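Local coordinates for protein dihydrodipicolinate synthase (Bacillus anthracis, PDB 1XKY) that probably condenses pyruvate with aspartate semialdehyde, the step that commits aspartate carbon to lysine biosynthesis, at residues A49-G54 with P83-T88; T56-T61 with S276-L281; V114-N119 with Q128-I133; Y118-Q123 with R149-I154; V194-D199 with K211-V216. All blocks are in the same frame, centred on the assembly; numbering follows the deposited sequence.

Contact 1: A49-G54 with P83-T88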
# COMPACT_ATOMS: atom_id res chain seq x y z
N ALA A 49 -19.71 4.56 27.59
CA ALA A 49 -20.30 3.32 27.09
C ALA A 49 -19.21 2.27 27.11
O ALA A 49 -18.03 2.59 26.91
CB ALA A 49 -20.85 3.49 25.66
N ILE A 50 -19.57 1.02 27.37
CA ILE A 50 -18.58 -0.05 27.39
C ILE A 50 -18.84 -1.07 26.29
O ILE A 50 -19.92 -1.64 26.20
CB ILE A 50 -18.54 -0.75 28.76
CG1 ILE A 50 -18.03 0.22 29.82
CG2 ILE A 50 -17.63 -2.00 28.69
CD1 ILE A 50 -18.08 -0.33 31.22
N VAL A 51 -17.82 -1.28 25.45
CA VAL A 51 -17.83 -2.37 24.48
C VAL A 51 -17.19 -3.60 25.13
O VAL A 51 -16.03 -3.57 25.53
CB VAL A 51 -17.10 -2.02 23.16
CG1 VAL A 51 -17.32 -3.13 22.14
CG2 VAL A 51 -17.58 -0.70 22.61
N VAL A 52 -17.97 -4.67 25.25
CA VAL A 52 -17.54 -5.88 25.93
C VAL A 52 -17.24 -6.99 24.93
O VAL A 52 -18.06 -7.29 24.04
CB VAL A 52 -18.62 -6.42 26.88
CG1 VAL A 52 -18.11 -7.64 27.64
CG2 VAL A 52 -19.07 -5.34 27.84
N GLY A 53 -16.08 -7.61 25.11
CA GLY A 53 -15.67 -8.77 24.33
C GLY A 53 -15.41 -8.46 22.87
O GLY A 53 -15.67 -9.29 22.00
N GLY A 54 -14.92 -7.25 22.59
CA GLY A 54 -14.50 -6.90 21.24
C GLY A 54 -13.07 -7.35 20.99
O GLY A 54 -12.52 -8.14 21.75
N PRO A 83 -24.42 2.45 28.61
CA PRO A 83 -24.74 1.33 27.72
C PRO A 83 -23.64 0.27 27.62
O PRO A 83 -22.46 0.60 27.60
CB PRO A 83 -24.95 2.01 26.36
CG PRO A 83 -25.22 3.42 26.66
CD PRO A 83 -24.43 3.73 27.89
N VAL A 84 -24.06 -1.00 27.57
CA VAL A 84 -23.16 -2.14 27.38
C VAL A 84 -23.34 -2.66 25.95
O VAL A 84 -24.43 -3.08 25.58
CB VAL A 84 -23.47 -3.28 28.38
CG1 VAL A 84 -22.59 -4.49 28.11
CG2 VAL A 84 -23.27 -2.79 29.81
N ILE A 85 -22.27 -2.60 25.17
CA ILE A 85 -22.28 -3.05 23.77
C ILE A 85 -21.45 -4.33 23.66
O ILE A 85 -20.26 -4.32 23.97
CB ILE A 85 -21.67 -1.98 22.83
CG1 ILE A 85 -22.40 -0.64 22.99
CG2 ILE A 85 -21.71 -2.45 21.39
CD1 ILE A 85 -21.54 0.57 22.66
N ALA A 86 -22.08 -5.42 23.22
CA ALA A 86 -21.42 -6.72 23.11
C ALA A 86 -20.88 -6.97 21.69
O ALA A 86 -21.58 -6.75 20.71
CB ALA A 86 -22.37 -7.83 23.50
N GLY A 87 -19.65 -7.46 21.60
CA GLY A 87 -19.01 -7.72 20.32
C GLY A 87 -19.41 -9.07 19.75
O GLY A 87 -18.64 -10.03 19.83
N THR A 88 -20.60 -9.15 19.17
CA THR A 88 -21.19 -10.44 18.80
C THR A 88 -20.93 -10.87 17.35
O THR A 88 -21.10 -12.05 17.01
CB THR A 88 -22.71 -10.44 19.05
OG1 THR A 88 -23.33 -9.43 18.26
CG2 THR A 88 -23.02 -10.21 20.52
O HOH W 1 -17.50 -11.06 22.00

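Contact 2: T56-T61 with S276-L281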
# COMPACT_ATOMS: atom_id res chain seq x y z
N THR A 56 -10.23 -5.69 21.32
CA THR A 56 -9.42 -5.29 22.46
C THR A 56 -9.70 -6.18 23.67
O THR A 56 -8.84 -6.33 24.53
CB THR A 56 -9.65 -3.80 22.80
OG1 THR A 56 -9.44 -3.02 21.62
CG2 THR A 56 -8.72 -3.33 23.90
N GLY A 57 -10.90 -6.75 23.73
CA GLY A 57 -11.27 -7.74 24.75
C GLY A 57 -10.93 -9.18 24.39
O GLY A 57 -11.39 -10.12 25.05
N GLU A 58 -10.13 -9.35 23.34
CA GLU A 58 -9.62 -10.65 22.92
C GLU A 58 -10.71 -11.63 22.51
O GLU A 58 -10.59 -12.84 22.74
CB GLU A 58 -8.70 -11.23 24.01
CG GLU A 58 -7.36 -10.51 24.08
CD GLU A 58 -6.52 -10.92 25.27
OE1 GLU A 58 -6.55 -10.19 26.29
OE2 GLU A 58 -5.83 -11.96 25.17
N SER A 59 -11.72 -11.12 21.81
CA SER A 59 -12.79 -11.96 21.25
C SER A 59 -12.29 -13.22 20.51
O SER A 59 -12.92 -14.27 20.64
CB SER A 59 -13.72 -11.15 20.33
OG SER A 59 -13.10 -10.75 19.12
N PRO A 60 -11.18 -13.13 19.75
CA PRO A 60 -10.76 -14.35 19.02
C PRO A 60 -10.44 -15.57 19.88
O PRO A 60 -10.59 -16.70 19.40
CB PRO A 60 -9.50 -13.89 18.27
CG PRO A 60 -9.61 -12.41 18.21
CD PRO A 60 -10.26 -12.01 19.48
N THR A 61 -10.00 -15.35 21.12
CA THR A 61 -9.60 -16.44 22.02
C THR A 61 -10.61 -16.75 23.13
O THR A 61 -10.36 -17.64 23.95
CB THR A 61 -8.22 -16.16 22.64
OG1 THR A 61 -8.20 -14.85 23.22
CG2 THR A 61 -7.13 -16.26 21.56
N SER A 276 -2.62 -11.19 31.93
CA SER A 276 -1.91 -11.29 30.67
C SER A 276 -2.87 -11.54 29.50
O SER A 276 -4.04 -11.19 29.58
CB SER A 276 -0.86 -12.39 30.77
OG SER A 276 0.11 -12.21 29.77
N VAL A 277 -2.34 -12.15 28.43
CA VAL A 277 -3.07 -12.37 27.19
C VAL A 277 -3.00 -13.83 26.78
O VAL A 277 -2.17 -14.59 27.29
CB VAL A 277 -2.52 -11.50 26.02
CG1 VAL A 277 -2.91 -10.04 26.20
CG2 VAL A 277 -0.99 -11.68 25.86
N ARG A 278 -3.89 -14.22 25.88
CA ARG A 278 -3.93 -15.61 25.40
C ARG A 278 -3.26 -15.72 24.04
O ARG A 278 -3.42 -14.85 23.20
CB ARG A 278 -5.37 -16.10 25.29
CG ARG A 278 -6.07 -16.17 26.62
CD ARG A 278 -7.43 -16.78 26.47
NE ARG A 278 -8.17 -16.81 27.73
CZ ARG A 278 -9.43 -17.22 27.84
NH1 ARG A 278 -10.10 -17.61 26.77
NH2 ARG A 278 -10.03 -17.23 29.02
N LEU A 279 -2.53 -16.82 23.85
CA LEU A 279 -1.91 -17.14 22.57
C LEU A 279 -2.95 -17.09 21.43
O LEU A 279 -4.07 -17.55 21.60
CB LEU A 279 -1.23 -18.51 22.64
CG LEU A 279 0.13 -18.60 23.34
CD1 LEU A 279 0.49 -20.04 23.67
CD2 LEU A 279 1.22 -17.96 22.48
N PRO A 280 -2.56 -16.56 20.25
CA PRO A 280 -1.20 -16.23 19.79
C PRO A 280 -0.57 -14.90 20.27
O PRO A 280 0.53 -14.55 19.82
CB PRO A 280 -1.35 -16.20 18.26
CG PRO A 280 -2.75 -15.76 18.02
CD PRO A 280 -3.57 -16.25 19.23
N LEU A 281 -1.25 -14.19 21.17
CA LEU A 281 -0.67 -12.98 21.77
C LEU A 281 0.25 -13.39 22.92
O LEU A 281 0.04 -14.43 23.55
CB LEU A 281 -1.76 -12.02 22.26
CG LEU A 281 -2.82 -11.60 21.23
CD1 LEU A 281 -3.82 -10.66 21.85
CD2 LEU A 281 -2.19 -10.97 20.01
O HOH W 2 -5.67 -13.31 22.89

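Contact 3: V114-N119 with Q128-I133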
# COMPACT_ATOMS: atom_id res chain seq x y z
N VAL A 114 -18.50 -6.43 13.50
CA VAL A 114 -17.32 -6.14 12.71
C VAL A 114 -17.47 -6.61 11.25
O VAL A 114 -18.14 -7.60 10.98
CB VAL A 114 -16.05 -6.79 13.37
CG1 VAL A 114 -16.03 -8.31 13.18
CG2 VAL A 114 -14.77 -6.14 12.86
N ALA A 115 -16.85 -5.88 10.32
CA ALA A 115 -16.68 -6.39 8.96
C ALA A 115 -16.01 -7.76 9.02
O ALA A 115 -14.94 -7.90 9.63
CB ALA A 115 -15.81 -5.42 8.14
N PRO A 116 -16.64 -8.80 8.44
CA PRO A 116 -16.02 -10.12 8.43
C PRO A 116 -14.57 -10.10 7.97
O PRO A 116 -14.25 -9.55 6.90
CB PRO A 116 -16.89 -10.91 7.44
CG PRO A 116 -18.23 -10.33 7.63
CD PRO A 116 -17.96 -8.84 7.80
N TYR A 117 -13.72 -10.69 8.80
CA TYR A 117 -12.29 -10.85 8.56
C TYR A 117 -12.03 -12.20 7.89
O TYR A 117 -12.86 -13.10 7.95
CB TYR A 117 -11.53 -10.81 9.90
CG TYR A 117 -12.25 -11.57 10.99
CD1 TYR A 117 -13.14 -10.94 11.84
CD2 TYR A 117 -12.07 -12.95 11.13
CE1 TYR A 117 -13.83 -11.64 12.81
CE2 TYR A 117 -12.76 -13.67 12.11
CZ TYR A 117 -13.63 -13.00 12.94
OH TYR A 117 -14.31 -13.69 13.91
N TYR A 118 -10.85 -12.32 7.29
CA TYR A 118 -10.35 -13.58 6.73
C TYR A 118 -11.01 -14.02 5.41
O TYR A 118 -10.30 -14.31 4.45
CB TYR A 118 -10.38 -14.71 7.78
CG TYR A 118 -9.63 -15.97 7.38
CD1 TYR A 118 -8.28 -15.91 6.99
CD2 TYR A 118 -10.25 -17.21 7.43
CE1 TYR A 118 -7.59 -17.07 6.62
CE2 TYR A 118 -9.57 -18.37 7.07
CZ TYR A 118 -8.25 -18.30 6.66
OH TYR A 118 -7.58 -19.45 6.32
N ASN A 119 -12.35 -14.09 5.35
CA ASN A 119 -13.01 -14.57 4.12
C ASN A 119 -13.30 -13.50 3.05
O ASN A 119 -13.80 -13.83 1.98
CB ASN A 119 -14.28 -15.41 4.41
CG ASN A 119 -15.23 -14.76 5.40
OD1 ASN A 119 -15.15 -13.57 5.69
ND2 ASN A 119 -16.17 -15.56 5.93
N GLN A 128 -25.81 -8.07 3.19
CA GLN A 128 -26.70 -9.16 3.59
C GLN A 128 -26.35 -9.72 4.97
O GLN A 128 -27.22 -10.11 5.74
CB GLN A 128 -26.69 -10.27 2.54
CG GLN A 128 -27.24 -9.86 1.18
CD GLN A 128 -28.70 -9.40 1.19
OE1 GLN A 128 -29.10 -8.59 0.34
NE2 GLN A 128 -29.50 -9.91 2.13
N HIS A 129 -25.05 -9.74 5.27
CA HIS A 129 -24.55 -10.23 6.56
C HIS A 129 -25.10 -9.37 7.70
O HIS A 129 -25.74 -9.88 8.62
CB HIS A 129 -23.02 -10.23 6.51
CG HIS A 129 -22.33 -10.41 7.83
ND1 HIS A 129 -22.08 -11.64 8.39
CD2 HIS A 129 -21.78 -9.50 8.67
CE1 HIS A 129 -21.41 -11.48 9.52
NE2 HIS A 129 -21.22 -10.19 9.72
N PHE A 130 -24.86 -8.06 7.62
CA PHE A 130 -25.25 -7.12 8.67
C PHE A 130 -26.77 -7.00 8.77
O PHE A 130 -27.32 -6.96 9.87
CB PHE A 130 -24.64 -5.74 8.41
CG PHE A 130 -23.14 -5.68 8.63
CD1 PHE A 130 -22.58 -6.09 9.83
CD2 PHE A 130 -22.31 -5.16 7.64
CE1 PHE A 130 -21.20 -6.00 10.04
CE2 PHE A 130 -20.93 -5.08 7.84
CZ PHE A 130 -20.38 -5.49 9.04
N LYS A 131 -27.44 -6.97 7.62
CA LYS A 131 -28.91 -6.94 7.57
C LYS A 131 -29.53 -8.14 8.30
O LYS A 131 -30.45 -7.97 9.10
CB LYS A 131 -29.39 -6.89 6.11
CG LYS A 131 -30.91 -6.88 5.94
CD LYS A 131 -31.28 -6.57 4.50
CE LYS A 131 -32.78 -6.48 4.31
NZ LYS A 131 -33.39 -7.83 4.32
N ALA A 132 -29.01 -9.33 8.03
CA ALA A 132 -29.52 -10.56 8.65
C ALA A 132 -29.32 -10.60 10.17
O ALA A 132 -30.20 -11.06 10.90
CB ALA A 132 -28.88 -11.79 8.01
N ILE A 133 -28.16 -10.14 10.64
CA ILE A 133 -27.89 -10.12 12.08
C ILE A 133 -28.78 -9.09 12.75
O ILE A 133 -29.43 -9.39 13.76
CB ILE A 133 -26.39 -9.84 12.40
CG1 ILE A 133 -25.49 -10.89 11.76
CG2 ILE A 133 -26.15 -9.79 13.93
CD1 ILE A 133 -24.07 -10.41 11.55
O HOH W 3 -19.78 -9.40 12.04

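Contact 4: Y118-Q123 with R149-I154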
# COMPACT_ATOMS: atom_id res chain seq x y z
N TYR A 118 -10.85 -12.32 7.29
CA TYR A 118 -10.35 -13.58 6.73
C TYR A 118 -11.01 -14.02 5.41
O TYR A 118 -10.30 -14.31 4.45
CB TYR A 118 -10.38 -14.71 7.78
CG TYR A 118 -9.63 -15.97 7.38
CD1 TYR A 118 -8.28 -15.91 6.99
CD2 TYR A 118 -10.25 -17.21 7.43
CE1 TYR A 118 -7.59 -17.07 6.62
CE2 TYR A 118 -9.57 -18.37 7.07
CZ TYR A 118 -8.25 -18.30 6.66
OH TYR A 118 -7.58 -19.45 6.32
N ASN A 119 -12.35 -14.09 5.35
CA ASN A 119 -13.01 -14.57 4.12
C ASN A 119 -13.30 -13.50 3.05
O ASN A 119 -13.80 -13.83 1.98
CB ASN A 119 -14.28 -15.41 4.41
CG ASN A 119 -15.23 -14.76 5.40
OD1 ASN A 119 -15.15 -13.57 5.69
ND2 ASN A 119 -16.17 -15.56 5.93
N LYS A 120 -12.96 -12.24 3.34
CA LYS A 120 -12.99 -11.15 2.36
C LYS A 120 -14.28 -11.02 1.55
O LYS A 120 -14.26 -11.13 0.31
CB LYS A 120 -11.80 -11.28 1.41
CG LYS A 120 -10.44 -11.20 2.11
CD LYS A 120 -9.36 -10.71 1.16
CE LYS A 120 -9.11 -11.67 0.03
NZ LYS A 120 -8.09 -11.12 -0.90
N PRO A 121 -15.40 -10.76 2.24
CA PRO A 121 -16.68 -10.65 1.55
C PRO A 121 -16.81 -9.39 0.68
O PRO A 121 -16.07 -8.43 0.86
CB PRO A 121 -17.69 -10.59 2.70
CG PRO A 121 -16.95 -9.98 3.81
CD PRO A 121 -15.56 -10.57 3.70
N SER A 122 -17.77 -9.42 -0.24
CA SER A 122 -18.06 -8.28 -1.10
C SER A 122 -18.88 -7.25 -0.34
O SER A 122 -19.32 -7.51 0.78
CB SER A 122 -18.87 -8.74 -2.31
OG SER A 122 -20.16 -9.14 -1.89
N GLN A 123 -19.13 -6.11 -0.97
CA GLN A 123 -20.02 -5.09 -0.37
C GLN A 123 -21.42 -5.64 -0.15
O GLN A 123 -21.99 -5.46 0.92
CB GLN A 123 -20.07 -3.82 -1.22
CG GLN A 123 -18.76 -3.06 -1.26
CD GLN A 123 -18.22 -2.76 0.12
OE1 GLN A 123 -18.93 -2.23 0.98
NE2 GLN A 123 -16.96 -3.14 0.36
N ARG A 149 -7.65 -4.76 10.15
CA ARG A 149 -7.74 -6.13 10.66
C ARG A 149 -8.52 -7.08 9.76
O ARG A 149 -8.24 -8.28 9.73
CB ARG A 149 -8.35 -6.15 12.06
CG ARG A 149 -7.46 -5.50 13.09
CD ARG A 149 -8.12 -5.48 14.45
NE ARG A 149 -7.27 -4.82 15.44
CZ ARG A 149 -6.31 -5.41 16.14
NH1 ARG A 149 -6.03 -6.70 15.99
NH2 ARG A 149 -5.61 -4.69 17.01
N SER A 150 -9.50 -6.56 9.02
CA SER A 150 -10.37 -7.37 8.19
C SER A 150 -10.06 -7.28 6.70
O SER A 150 -10.64 -8.02 5.93
CB SER A 150 -11.83 -7.02 8.43
OG SER A 150 -12.22 -7.42 9.74
N ILE A 151 -9.16 -6.36 6.33
CA ILE A 151 -8.74 -6.11 4.93
C ILE A 151 -9.79 -5.33 4.13
O ILE A 151 -9.51 -4.24 3.62
CB ILE A 151 -8.36 -7.43 4.19
CG1 ILE A 151 -7.32 -8.19 5.05
CG2 ILE A 151 -7.92 -7.14 2.74
CD1 ILE A 151 -6.11 -8.64 4.35
N VAL A 152 -10.99 -5.88 4.04
CA VAL A 152 -12.09 -5.21 3.35
C VAL A 152 -12.52 -3.95 4.09
O VAL A 152 -12.34 -3.84 5.31
CB VAL A 152 -13.31 -6.14 3.20
CG1 VAL A 152 -12.96 -7.33 2.32
CG2 VAL A 152 -13.80 -6.61 4.56
N GLN A 153 -13.10 -3.00 3.36
CA GLN A 153 -13.81 -1.89 3.96
C GLN A 153 -15.31 -2.00 3.71
O GLN A 153 -15.74 -2.47 2.66
CB GLN A 153 -13.28 -0.56 3.43
CG GLN A 153 -12.90 -0.59 1.96
CD GLN A 153 -14.04 -0.19 1.05
OE1 GLN A 153 -14.61 0.89 1.19
NE2 GLN A 153 -14.38 -1.06 0.10
N ILE A 154 -16.11 -1.55 4.68
CA ILE A 154 -17.48 -1.15 4.42
C ILE A 154 -17.54 0.20 3.71
O ILE A 154 -17.34 1.24 4.33
CB ILE A 154 -18.29 -1.10 5.73
CG1 ILE A 154 -17.81 -2.19 6.69
CG2 ILE A 154 -19.77 -1.24 5.46
CD1 ILE A 154 -18.63 -2.29 7.96
O HOH W 4 -8.87 -10.51 7.38
O HOH W 5 -12.26 -10.22 5.26

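Contact 5: V194-D199 with K211-V216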
# COMPACT_ATOMS: atom_id res chain seq x y z
N VAL A 194 -21.49 8.57 13.72
CA VAL A 194 -20.17 8.09 13.34
C VAL A 194 -19.19 8.32 14.49
O VAL A 194 -19.03 9.44 14.96
CB VAL A 194 -19.65 8.81 12.06
CG1 VAL A 194 -18.20 8.42 11.75
CG2 VAL A 194 -20.56 8.49 10.88
N TYR A 195 -18.57 7.23 14.95
CA TYR A 195 -17.50 7.28 15.95
C TYR A 195 -16.16 7.02 15.29
O TYR A 195 -16.06 6.12 14.46
CB TYR A 195 -17.73 6.23 17.05
CG TYR A 195 -18.80 6.64 18.02
CD1 TYR A 195 -18.46 7.22 19.25
CD2 TYR A 195 -20.14 6.50 17.70
CE1 TYR A 195 -19.45 7.64 20.13
CE2 TYR A 195 -21.14 6.92 18.58
CZ TYR A 195 -20.79 7.49 19.79
OH TYR A 195 -21.78 7.89 20.65
N SER A 196 -15.13 7.77 15.67
CA SER A 196 -13.78 7.36 15.31
C SER A 196 -13.47 6.02 15.99
O SER A 196 -13.90 5.77 17.12
CB SER A 196 -12.74 8.40 15.71
OG SER A 196 -11.42 7.93 15.45
N GLY A 197 -12.78 5.15 15.27
CA GLY A 197 -12.25 3.90 15.81
C GLY A 197 -10.76 4.00 16.08
O GLY A 197 -10.13 3.00 16.42
N ASP A 198 -10.19 5.19 15.93
CA ASP A 198 -8.78 5.43 16.29
C ASP A 198 -8.64 6.64 17.21
O ASP A 198 -9.07 7.75 16.88
CB ASP A 198 -7.94 5.62 15.03
CG ASP A 198 -7.81 4.34 14.23
OD1 ASP A 198 -7.13 3.41 14.73
OD2 ASP A 198 -8.41 4.25 13.15
N ASP A 199 -8.00 6.41 18.36
CA ASP A 199 -7.85 7.44 19.39
C ASP A 199 -7.25 8.73 18.87
O ASP A 199 -7.77 9.82 19.16
CB ASP A 199 -6.99 6.89 20.54
CG ASP A 199 -7.79 6.04 21.49
OD1 ASP A 199 -8.76 6.58 22.05
OD2 ASP A 199 -7.46 4.84 21.66
N LYS A 211 -19.42 11.85 16.35
CA LYS A 211 -20.00 12.03 17.68
C LYS A 211 -18.94 11.87 18.77
O LYS A 211 -19.04 12.48 19.84
CB LYS A 211 -21.16 11.07 17.91
CG LYS A 211 -21.98 11.41 19.18
CD LYS A 211 -23.31 10.70 19.18
CE LYS A 211 -24.08 10.95 20.46
NZ LYS A 211 -25.35 10.17 20.48
N GLY A 212 -17.95 11.04 18.49
CA GLY A 212 -16.94 10.71 19.49
C GLY A 212 -15.98 9.62 19.06
O GLY A 212 -15.65 9.48 17.88
N ILE A 213 -15.50 8.88 20.05
CA ILE A 213 -14.44 7.90 19.89
C ILE A 213 -14.83 6.61 20.59
O ILE A 213 -15.37 6.65 21.68
CB ILE A 213 -13.09 8.41 20.48
CG1 ILE A 213 -12.01 7.32 20.46
CG2 ILE A 213 -13.28 8.91 21.90
CD1 ILE A 213 -11.43 6.99 19.12
N VAL A 214 -14.56 5.49 19.94
CA VAL A 214 -14.45 4.22 20.62
C VAL A 214 -12.98 3.89 20.91
O VAL A 214 -12.21 3.65 20.00
CB VAL A 214 -15.15 3.10 19.82
CG1 VAL A 214 -15.10 1.77 20.56
CG2 VAL A 214 -16.57 3.51 19.48
N SER A 215 -12.62 3.92 22.19
CA SER A 215 -11.26 4.23 22.63
C SER A 215 -10.57 3.02 23.24
O SER A 215 -11.19 2.19 23.86
CB SER A 215 -11.25 5.39 23.63
OG SER A 215 -9.97 5.69 24.11
N VAL A 216 -9.26 2.96 23.06
CA VAL A 216 -8.39 2.13 23.86
C VAL A 216 -7.63 2.92 24.93
O VAL A 216 -7.51 2.49 26.05
CB VAL A 216 -7.43 1.34 22.96
CG1 VAL A 216 -6.35 0.68 23.74
CG2 VAL A 216 -8.20 0.33 22.13
O HOH W 6 -24.53 7.59 20.39
O HOH W 7 -9.85 2.71 19.50

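Contact 1: A49-G54 with P83-T88
Gly-53 O and Gly-87 O both turn to one water at the end of this strand pair, where the direct ladder stops. The water donates to Gly-53 O (2.5 Å) and to Gly-87 O, so it extends the pairing by one rung while the carbonyl oxygens themselves stay 3.8 Å apart. Gly-87, the centre of an inverse gamma turn, has no side chain to stand between the two strands here. Before this point strands 49-52 and 84-87 run parallel, their axes 20° apart, and Ile-50, Val-51 and Val-52 pair with Val-84, Ile-85 and Ala-86. Four backbone bonds join them: Ile-50 N to Pro-83 O, Ile-85 N to Ile-50 O, Val-52 N to Ile-85 O and, the most bent, Gly-87 N to Val-52 O. The bond from Val-52 N to Ile-85 O is short at 2.6 Å. On one face, Val-52 CG2 lies 3.6 Å from Val-84 CG1; with CG1 anti to its backbone N (chi1 -177°), Val-52 is left with CG2 as the branch nearer the neighbouring strand. Helix 64-78, the crossover between the strands, covers Val-52 through Leu-70, Tyr-71 and Val-74. On the other face Ile-85 CD1 reaches Val-51 CG2 at 4.2 Å, and Met-112 packs on both residues. Backbone polarity is thus spent within the barrel sheet, and the two faces remain apolar, one for the helix layer and one for the barrel interior.

Contact 2: T56-T61 with S276-L281
The Arg-278 guanidinium meets Thr-61 O at its edge, the oxygen only 10° out of the guanidinium plane. The bond from NH1 to Thr-61 O is 2.8 Å long but bent (133° at the hydrogen), and NH1 stands above the carbonyl plane rather than on a lone pair. Phe-24 adds a cation-pi contact to the same group, and NH2 forms a salt bridge with Glu-66. The Glu-58 side chain, which carries the second flat group, is crossed at about a right angle by that of Val-277, whose CG1 lies 3.8 Å from Glu-58 CD. Its OE2 accepts Arg-278 N (3.1 Å) nearly along the C-O axis, whereas OE1 is bound by Lys-264 in a salt bridge. A water donates to Glu-58 OE2 (2.7 Å) and to Arg-278 O and accepts from Thr-61 OG1, knitting both loops together. Beside it the Arg-278 chain, extended from CG to NE, slides past Thr-61 in the opposite direction. Thr-61 CG2 packs 3.3 Å from Leu-279 O. Asn-91 and Thr-93 of the second subunit pack on Pro-280 and Leu-279. The contact thus ties a barrel loop, between strand 49-52 and helix 64-78, to the C-terminal helical part that follows the barrel, at the loop joining helices 261-269 and 286-297.

Contact 3: V114-N119 with Q128-I133
Pro-116 CG sits over one face of the His-129 ring, a little off its centre, 3.8 Å from the centroid and 14° off the normal, a CH-pi contact that forms the tight part of this join. Ile-133 CD1 covers the opposite face of the same imidazole, which is sandwiched between a proline and an isoleucine. His-129 reaches the loop because chi1 (167°) swings its CG to the side opposite the backbone N, and a hydrogen bond between ND1 and Thr-93 OG1 helps fix the ring's rotation. Next to it, Phe-130 brings its rim to the backbone: Ala-115 N lies at the ring edge, 3.8 Å from CZ, and Val-114 O is 3.6 Å from CE1. The looser part is polar. Val-114 O and His-129 NE2 are 4.2 Å apart and are joined through a single water, 2.7 Å from the carbonyl oxygen and 2.8 Å from NE2. The backbones themselves stay well apart, with Ala-115 CA 8.6 Å from Phe-130 CA, and the gap is spanned by side chains and water. Further along, the loop turns to a neighbour: Tyr-117 and Tyr-118 stack their rings on Tyr-118 and Tyr-117 of the second subunit. The arrangement is that of a beta-alpha connection in a TIM barrel, in which the loop leaving strand 110-114 folds back on its own helix, 123-135.

Contact 4: Y118-Q123 with R149-I154
Lys-120 to Gln-123 and Ile-151 to Ile-154 run alongside each other, 17° apart, in a loop-to-loop contact at the C-terminal mouth of the barrel, built from one side-chain bond, one apolar branch and bridging water. The bond is short: Gln-123 NE2 donates to Gln-153 O at 2.7 Å, almost straight, with the acceptor lying in the Gln-123 amide plane. A bend at chi2 (-53°) curls the Gln-123 chain round to this carbonyl. The amide is gripped at its other end too, since OE1 accepts from Ser-155 N and is bonded to Thr-158 OG1, which settles the orientation of the group. The Gln-153 amide comes close as well, but its NE2 and that of Gln-123, 3.3 Å apart, are both donors and do not bond. In the middle Val-152 points CG1 into the first loop, 3.6 Å from Pro-121 O and 3.8 Å from Lys-120 CA. A water then accepts from Lys-120 N (2.9 Å) and donates to Ser-150 O (2.8 Å), linking the two backbones. Nearer the second subunit, Lys-120 CD brushes Ile-151 CG2, and both residues pack on Gly-148 of that subunit. The pair so joins the start of helix 123-135, where Ser-122 is the N-cap and Met-126 covers Pro-121 and Val-152, to the link between helices 147-150 and 156-163.

Contact 5: V194-D199 with K211-V216
Val-194 O accepts Lys-211 N at 2.8 Å, the first bond between strands 193-196 and 212-215, the last two parallel strands of the TIM barrel, which short helix 202-207 links into a beta-alpha-beta unit. The axes of these short segments are 52° apart, and the ladder is brief. Tyr-195 follows, its ring side by side with the extended Lys-211 chain: Lys-211 CB lies over one face, offset toward the rim, and CD comes 3.5 Å from the hydroxyl oxygen OH of Tyr-195. Ile-213 N sits at the ring's edge, and the bare Gly-212 lets the aromatic lie close to the backbone. A water in the ring plane joins Tyr-195 OH to Lys-211 NZ; these polar ends also have firm partners beyond it, Gly-14 O and Asp-12 respectively. Ser-196 is paired through both backbone groups, N to Gly-212 O and O to Val-214 N (2.9 Å), the second bond the straighter. Its OG, turned away from the backbone N (chi1 175°), donates to Asp-198 O. At Gly-197 the strands separate, and a water donates to Gly-197 O and to Val-214 O. Asp-198 O then meets Ile-213 CD1 at 3.3 Å. Asp-199, buried, closes the walk by turning its carboxylate to the end of strand 212-215, ahead of helix 218-234, where Met-225 packs on it. Both oxygens use their syn lone pairs: OD1 takes the short bond from Ser-215 OG (2.5 Å), and OD2 accepts Val-216 N at 3.0 Å.

Overall arrangement
Four of the contacts lie within a TIM barrel and its loops, and contact 2 ties the barrel to the C-terminal helices. Contacts 1 and 5 lie in its closed parallel sheet, their centres 14 Å apart, and meet across the interior where Val-51 CG2 touches Val-214 CG1. Contact 2 continues from contact 1 along the chain: Gly-54 O lies 3.1 Å from Ser-59 N, probably hydrogen-bonded, and the partner loop 276-281 comes from far later in the sequence. Contacts 3 and 4, with centres 9 Å apart, start from the same loop and share Tyr-118 and Asn-119. With contact 2 they touch the second subunit, so it is loops beyond the strands that reach the neighbour.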